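Local coordinates for ABC transporter sugar binding protein (Xanthomonas axonopodis pv. citri, PDB 3UOR) that probably binds maltose or related sugars in the periplasm as the solute-binding component of an ABC importer, at residues I412-K415 against R416-I419; L209-H212 against D213-N217. One frame throughout, in Å; residues are numbered along the deposited sequence.

How the contacts relate
Both contacts are local, made within short continuous pieces of chain whose centres lie about 10 Å apart. Contact 2 is the partly buried one, a tight beta hairpin; contact 1 lies at the surface, where helix 398-412 gives way to helix 414-422. Their chemistry follows their shape. Backbone bonds at the start of a helix hold contact 1, where an arginine folds over the main chain at Ala414, whereas contact 2 adds a guanidinium-on-ring stack to its cross-strand bonds. The two meet directly: Arg416 NH2 lies 2.8 Å from His212 O and Arg417 NH1 2.9 Å from Asn214 O, both probable hydrogen bonds, so the arginines of the helix reach carbonyls of the hairpin turn.

Contact 1. Residues I412-K415 against R416-I419; sequences ILAK and RRWI
Arg417 folds back over Ala414 at the start of its own helix. CB packs 3.4 Å from Leu413 O, the same oxygen that accepts a nearly straight backbone bond from Arg417 N (2.8 Å, 174°). CG stands anti to the backbone N (chi1 -177°), and the bend at chi3 (58°) then swings the guanidinium back toward the N-terminal end. There CZ and NH2 come over Ala414, with Arg417 NH2 3.4 Å from Ala414 CA, while Leu413 O lies beneath the rim of the same face. Alanine suits this place because its small side chain lets the flat group settle close to the main chain. At the tip, Arg417 NH1 bonds to Asn214 O and Arg417 NH2 to Asp410 O. Leu413 sits at the N-cap position of helix 414-422, and the bonds from Arg417 N, Trp418 N and Ile419 N to the carbonyls four residues back are the first i to i+4 hydrogen bonds of the helix. Arg416 runs extended beside Leu413, its CD 4.0 Å from Leu413 CD2, and its NH2 bonds to His212 O. A water bridges Ile412 O and Arg416 N across the break between the helices. Further along, Ile419 CD1 rests 4.0 Å from Lys415 CG, two aliphatic side chains side by side.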
ATOM      1  N   ILE A 412      17.822   1.088 -15.288  1.00 28.81           N
ATOM      2  CA  ILE A 412      17.617   1.653 -13.948  1.00 31.70           C
ATOM      3  C   ILE A 412      18.508   0.962 -12.898  1.00 27.51           C
ATOM      4  O   ILE A 412      19.102   1.612 -12.025  1.00 30.17           O
ATOM      5  CB  ILE A 412      16.125   1.593 -13.555  1.00 36.39           C
ATOM      6  CG1 ILE A 412      15.324   2.572 -14.422  1.00 37.62           C
ATOM      7  CG2 ILE A 412      15.952   1.893 -12.082  1.00 26.38           C
ATOM      8  CD1 ILE A 412      13.851   2.347 -14.409  1.00 37.91           C
ATOM      9  N   LEU A 413      18.652  -0.353 -13.022  1.00 27.10           N
ATOM     10  CA  LEU A 413      19.406  -1.133 -12.037  1.00 31.62           C
ATOM     11  C   LEU A 413      20.898  -1.186 -12.337  1.00 36.53           C
ATOM     12  O   LEU A 413      21.638  -1.892 -11.657  1.00 32.64           O
ATOM     13  CB  LEU A 413      18.849  -2.563 -11.956  1.00 28.88           C
ATOM     14  CG  LEU A 413      17.417  -2.689 -11.405  1.00 36.15           C
ATOM     15  CD1 LEU A 413      16.860  -4.098 -11.585  1.00 31.72           C
ATOM     16  CD2 LEU A 413      17.391  -2.291  -9.941  1.00 29.19           C
ATOM     17  N   ALA A 414      21.349  -0.445 -13.347  1.00 28.12           N
ATOM     18  CA  ALA A 414      22.733  -0.572 -13.782  1.00 25.86           C
ATOM     19  C   ALA A 414      23.732  -0.242 -12.692  1.00 30.35           C
ATOM     20  O   ALA A 414      24.752  -0.904 -12.585  1.00 28.43           O
ATOM     21  CB  ALA A 414      23.010   0.309 -15.021  1.00 26.13           C
ATOM     22  N   LYS A 415      23.490   0.815 -11.919  1.00 31.85           N
ATOM     23  CA  LYS A 415      24.459   1.190 -10.883  1.00 32.89           C
ATOM     24  C   LYS A 415      24.499   0.115  -9.784  1.00 35.66           C
ATOM     25  O   LYS A 415      25.567  -0.343  -9.372  1.00 32.68           O
ATOM     26  CB  LYS A 415      24.098   2.535 -10.278  1.00 32.76           C
ATOM     27  CG  LYS A 415      25.036   2.981  -9.179  1.00 34.80           C
ATOM     28  CD  LYS A 415      24.575   4.330  -8.648  1.00 47.88           C
ATOM     29  CE  LYS A 415      25.520   4.873  -7.598  1.00 71.05           C
ATOM     30  NZ  LYS A 415      25.171   6.283  -7.220  1.00 83.92           N
ATOM     31  N   ARG A 416      23.319  -0.292  -9.330  1.00 29.05           N
ATOM     32  CA  ARG A 416      23.213  -1.380  -8.353  1.00 32.21           C
ATOM     33  C   ARG A 416      23.961  -2.621  -8.847  1.00 37.12           C
ATOM     34  O   ARG A 416      24.801  -3.160  -8.145  1.00 34.06           O
ATOM     35  CB  ARG A 416      21.742  -1.734  -8.102  1.00 32.01           C
ATOM     36  CG  ARG A 416      21.548  -2.991  -7.229  1.00 31.85           C
ATOM     37  CD  ARG A 416      20.077  -3.409  -7.139  1.00 35.47           C
ATOM     38  NE  ARG A 416      19.964  -4.676  -6.426  1.00 40.91           N
ATOM     39  CZ  ARG A 416      19.938  -4.776  -5.100  1.00 42.36           C
ATOM     40  NH1 ARG A 416      19.993  -3.686  -4.350  1.00 33.23           N
ATOM     41  NH2 ARG A 416      19.850  -5.963  -4.525  1.00 48.07           N
ATOM     42  N   ARG A 417      23.649  -3.077 -10.054  1.00 36.79           N
ATOM     43  CA  ARG A 417      24.304  -4.260 -10.623  1.00 35.43           C
ATOM     44  C   ARG A 417      25.824  -4.097 -10.717  1.00 41.94           C
ATOM     45  O   ARG A 417      26.561  -5.044 -10.476  1.00 36.69           O
ATOM     46  CB  ARG A 417      23.717  -4.564 -11.995  1.00 40.50           C
ATOM     47  CG  ARG A 417      24.249  -5.802 -12.688  1.00 36.64           C
ATOM     48  CD  ARG A 417      23.417  -6.087 -13.929  1.00 34.92           C
ATOM     49  NE  ARG A 417      23.418  -4.961 -14.844  1.00 33.21           N
ATOM     50  CZ  ARG A 417      22.375  -4.190 -15.123  1.00 39.06           C
ATOM     51  NH1 ARG A 417      21.187  -4.418 -14.574  1.00 33.50           N
ATOM     52  NH2 ARG A 417      22.523  -3.188 -15.984  1.00 35.97           N
ATOM     53  N   TRP A 418      26.291  -2.895 -11.053  1.00 38.55           N
ATOM     54  CA  TRP A 418      27.721  -2.638 -11.223  1.00 35.64           C
ATOM     55  C   TRP A 418      28.456  -2.695  -9.896  1.00 41.58           C
ATOM     56  O   TRP A 418      29.529  -3.282  -9.777  1.00 42.56           O
ATOM     57  CB  TRP A 418      27.933  -1.259 -11.839  1.00 34.36           C
ATOM     58  CG  TRP A 418      29.350  -0.785 -11.808  1.00 35.08           C
ATOM     59  CD1 TRP A 418      29.937   0.037 -10.870  1.00 38.55           C
ATOM     60  CD2 TRP A 418      30.373  -1.097 -12.759  1.00 39.25           C
ATOM     61  NE1 TRP A 418      31.263   0.260 -11.200  1.00 38.44           N
ATOM     62  CE2 TRP A 418      31.550  -0.430 -12.349  1.00 43.61           C
ATOM     63  CE3 TRP A 418      30.409  -1.877 -13.916  1.00 37.93           C
ATOM     64  CZ2 TRP A 418      32.745  -0.528 -13.059  1.00 44.66           C
ATOM     65  CZ3 TRP A 418      31.590  -1.973 -14.614  1.00 45.60           C
ATOM     66  CH2 TRP A 418      32.742  -1.298 -14.187  1.00 43.82           C
ATOM     67  N   ILE A 419      27.893  -2.032  -8.902  1.00 39.92           N
ATOM     68  CA  ILE A 419      28.431  -2.117  -7.563  1.00 38.08           C
ATOM     69  C   ILE A 419      28.524  -3.582  -7.116  1.00 40.78           C
ATOM     70  O   ILE A 419      29.498  -3.983  -6.497  1.00 42.95           O
ATOM     71  CB  ILE A 419      27.579  -1.320  -6.583  1.00 40.23           C
ATOM     72  CG1 ILE A 419      27.767   0.184  -6.826  1.00 36.16           C
ATOM     73  CG2 ILE A 419      27.936  -1.705  -5.138  1.00 32.29           C
ATOM     74  CD1 ILE A 419      26.750   1.048  -6.080  1.00 32.87           C
TER
HETATM   75  O   HOH W   1      20.986   1.197  -9.953  1.00 29.82           O

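Contact 2. Residues L209-H212 against D213-N217; sequences LRDH and DNYGN
Arg210 lays its guanidinium flat on Tyr215, the planes only 5° apart and the centres 4.7 Å from each other. The overlap is offset: Tyr215 CB sits over the middle of the guanidinium, 3.6 Å from Arg210 CZ. Arginine suits the place because its long chain, with CG between the backbone N and the carbonyl carbon (chi1 60°) and extended from there to NE, reaches across the neighbouring strand. NE makes a weak bond to Gly216 O, and NH2 donates to a water that also lies close to that oxygen. Asn217 OD1 lies near the guanidinium plane, at its edge and nearest to Arg210 CD, while its ND2 bonds to Arg207 O. Asp211 OD1 approaches the tyrosine rim, 3.3 Å from Tyr215 CE2, its carboxylate nearly coplanar with the ring. Arg210 and Tyr215 form an antiparallel hydrogen-bonded pair, Arg210 N to Tyr215 O 2.9 Å, Tyr215 N to Arg210 O 3.1 Å. Asn214 and Tyr215 together face Arg210 in a classic beta bulge. Asn214 also ends the type I' turn from Asp211; its N donates to Asp211 O (3.1 Å) and weakly to Arg210 O. Leu209 turns its branches to Gly216 CA and Asp213 CB, while the Asp213 carboxylate makes a salt bridge with Arg207. The hairpin is a two-stranded sheet of its own, with Leu209 packed on Val409 of helix 398-412, Gly216 N bonded to Asp410, and the turn set against Arg416 and Phe420 of helix 414-422.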
ATOM      1  N   LEU A 209      11.816  -8.961  -9.818  1.00 36.22           N
ATOM      2  CA  LEU A 209      13.228  -8.766 -10.193  1.00 29.05           C
ATOM      3  C   LEU A 209      13.935 -10.101 -10.046  1.00 38.69           C
ATOM      4  O   LEU A 209      13.398 -11.023  -9.432  1.00 41.16           O
ATOM      5  CB  LEU A 209      13.902  -7.736  -9.278  1.00 27.27           C
ATOM      6  CG  LEU A 209      13.273  -6.344  -9.247  1.00 26.72           C
ATOM      7  CD1 LEU A 209      14.088  -5.440  -8.320  1.00 19.81           C
ATOM      8  CD2 LEU A 209      13.232  -5.769 -10.675  1.00 22.06           C
ATOM      9  N   ARG A 210      15.134 -10.219 -10.592  1.00 35.50           N
ATOM     10  CA  ARG A 210      15.851 -11.484 -10.500  1.00 35.16           C
ATOM     11  C   ARG A 210      17.331 -11.253 -10.303  1.00 39.94           C
ATOM     12  O   ARG A 210      17.826 -10.134 -10.464  1.00 36.00           O
ATOM     13  CB  ARG A 210      15.647 -12.321 -11.762  1.00 34.12           C
ATOM     14  CG  ARG A 210      16.154 -11.611 -13.033  1.00 38.83           C
ATOM     15  CD  ARG A 210      15.802 -12.380 -14.298  1.00 37.73           C
ATOM     16  NE  ARG A 210      16.202 -11.627 -15.476  1.00 39.46           N
ATOM     17  CZ  ARG A 210      17.437 -11.613 -15.960  1.00 42.61           C
ATOM     18  NH1 ARG A 210      18.382 -12.324 -15.359  1.00 41.70           N
ATOM     19  NH2 ARG A 210      17.727 -10.881 -17.036  1.00 40.12           N
ATOM     20  N   ASP A 211      18.026 -12.332  -9.953  1.00 37.95           N
ATOM     21  CA  ASP A 211      19.478 -12.350  -9.853  1.00 42.29           C
ATOM     22  C   ASP A 211      19.997 -11.244  -8.935  1.00 44.86           C
ATOM     23  O   ASP A 211      20.628 -10.284  -9.383  1.00 43.48           O
ATOM     24  CB  ASP A 211      20.118 -12.277 -11.243  1.00 45.80           C
ATOM     25  CG  ASP A 211      21.630 -12.426 -11.195  1.00 66.87           C
ATOM     26  OD1 ASP A 211      22.318 -11.890 -12.090  1.00 75.32           O
ATOM     27  OD2 ASP A 211      22.134 -13.075 -10.254  1.00 75.03           O
ATOM     28  N   HIS A 212      19.717 -11.403  -7.650  1.00 45.67           N
ATOM     29  CA  HIS A 212      20.133 -10.463  -6.620  1.00 47.69           C
ATOM     30  C   HIS A 212      19.467  -9.120  -6.832  1.00 46.17           C
ATOM     31  O   HIS A 212      19.995  -8.076  -6.428  1.00 38.33           O
ATOM     32  CB  HIS A 212      21.654 -10.323  -6.572  1.00 46.27           C
ATOM     33  CG  HIS A 212      22.355 -11.579  -6.172  1.00 53.29           C
ATOM     34  ND1 HIS A 212      22.967 -12.412  -7.084  1.00 56.10           N
ATOM     35  CD2 HIS A 212      22.517 -12.161  -4.960  1.00 55.33           C
ATOM     36  CE1 HIS A 212      23.496 -13.442  -6.447  1.00 59.03           C
ATOM     37  NE2 HIS A 212      23.239 -13.312  -5.158  1.00 59.02           N
ATOM     38  N   ASP A 213      18.284  -9.176  -7.434  1.00 39.42           N
ATOM     39  CA  ASP A 213      17.500  -7.984  -7.724  1.00 37.81           C
ATOM     40  C   ASP A 213      18.303  -7.006  -8.573  1.00 36.62           C
ATOM     41  O   ASP A 213      18.108  -5.806  -8.491  1.00 41.26           O
ATOM     42  CB  ASP A 213      17.018  -7.328  -6.440  1.00 33.12           C
ATOM     43  CG  ASP A 213      15.919  -8.133  -5.756  1.00 41.53           C
ATOM     44  OD1 ASP A 213      15.419  -9.117  -6.348  1.00 34.94           O
ATOM     45  OD2 ASP A 213      15.547  -7.776  -4.626  1.00 46.48           O
ATOM     46  N   ASN A 214      19.200  -7.555  -9.392  1.00 33.66           N
ATOM     47  CA  ASN A 214      20.027  -6.776 -10.294  1.00 39.46           C
ATOM     48  C   ASN A 214      19.435  -6.676 -11.691  1.00 39.47           C
ATOM     49  O   ASN A 214      19.915  -5.898 -12.491  1.00 35.98           O
ATOM     50  CB  ASN A 214      21.445  -7.355 -10.374  1.00 31.75           C
ATOM     51  CG  ASN A 214      22.224  -7.146  -9.096  1.00 40.69           C
ATOM     52  OD1 ASN A 214      21.925  -6.238  -8.323  1.00 42.82           O
ATOM     53  ND2 ASN A 214      23.226  -7.989  -8.863  1.00 35.92           N
ATOM     54  N   TYR A 215      18.409  -7.465 -11.994  1.00 38.50           N
ATOM     55  CA  TYR A 215      17.793  -7.403 -13.324  1.00 34.68           C
ATOM     56  C   TYR A 215      16.295  -7.409 -13.199  1.00 35.34           C
ATOM     57  O   TYR A 215      15.749  -7.943 -12.226  1.00 31.48           O
ATOM     58  CB  TYR A 215      18.178  -8.611 -14.161  1.00 40.82           C
ATOM     59  CG  TYR A 215      19.620  -8.663 -14.603  1.00 46.02           C
ATOM     60  CD1 TYR A 215      20.027  -8.040 -15.774  1.00 40.77           C
ATOM     61  CD2 TYR A 215      20.571  -9.355 -13.860  1.00 45.72           C
ATOM     62  CE1 TYR A 215      21.341  -8.093 -16.192  1.00 45.54           C
ATOM     63  CE2 TYR A 215      21.889  -9.409 -14.265  1.00 41.80           C
ATOM     64  CZ  TYR A 215      22.266  -8.781 -15.434  1.00 46.61           C
ATOM     65  OH  TYR A 215      23.577  -8.836 -15.847  1.00 53.39           O
ATOM     66  N   GLY A 216      15.616  -6.838 -14.187  1.00 30.97           N
ATOM     67  CA  GLY A 216      14.169  -6.921 -14.208  1.00 27.74           C
ATOM     68  C   GLY A 216      13.760  -8.349 -14.527  1.00 32.82           C
ATOM     69  O   GLY A 216      14.490  -9.059 -15.198  1.00 37.22           O
ATOM     70  N   ASN A 217      12.607  -8.778 -14.034  1.00 27.37           N
ATOM     71  CA  ASN A 217      12.109 -10.101 -14.350  1.00 32.35           C
ATOM     72  C   ASN A 217      10.701  -9.985 -14.868  1.00 37.97           C
ATOM     73  O   ASN A 217       9.879 -10.869 -14.621  1.00 36.83           O
ATOM     74  CB  ASN A 217      12.115 -11.015 -13.119  1.00 32.50           C
ATOM     75  CG  ASN A 217      11.847 -12.470 -13.478  1.00 38.79           C
ATOM     76  OD1 ASN A 217      12.325 -12.960 -14.489  1.00 46.43           O
ATOM     77  ND2 ASN A 217      11.086 -13.162 -12.643  1.00 34.91           N
TER
HETATM   78  O   HOH W   2      16.036  -8.588 -17.417  1.00 37.52           O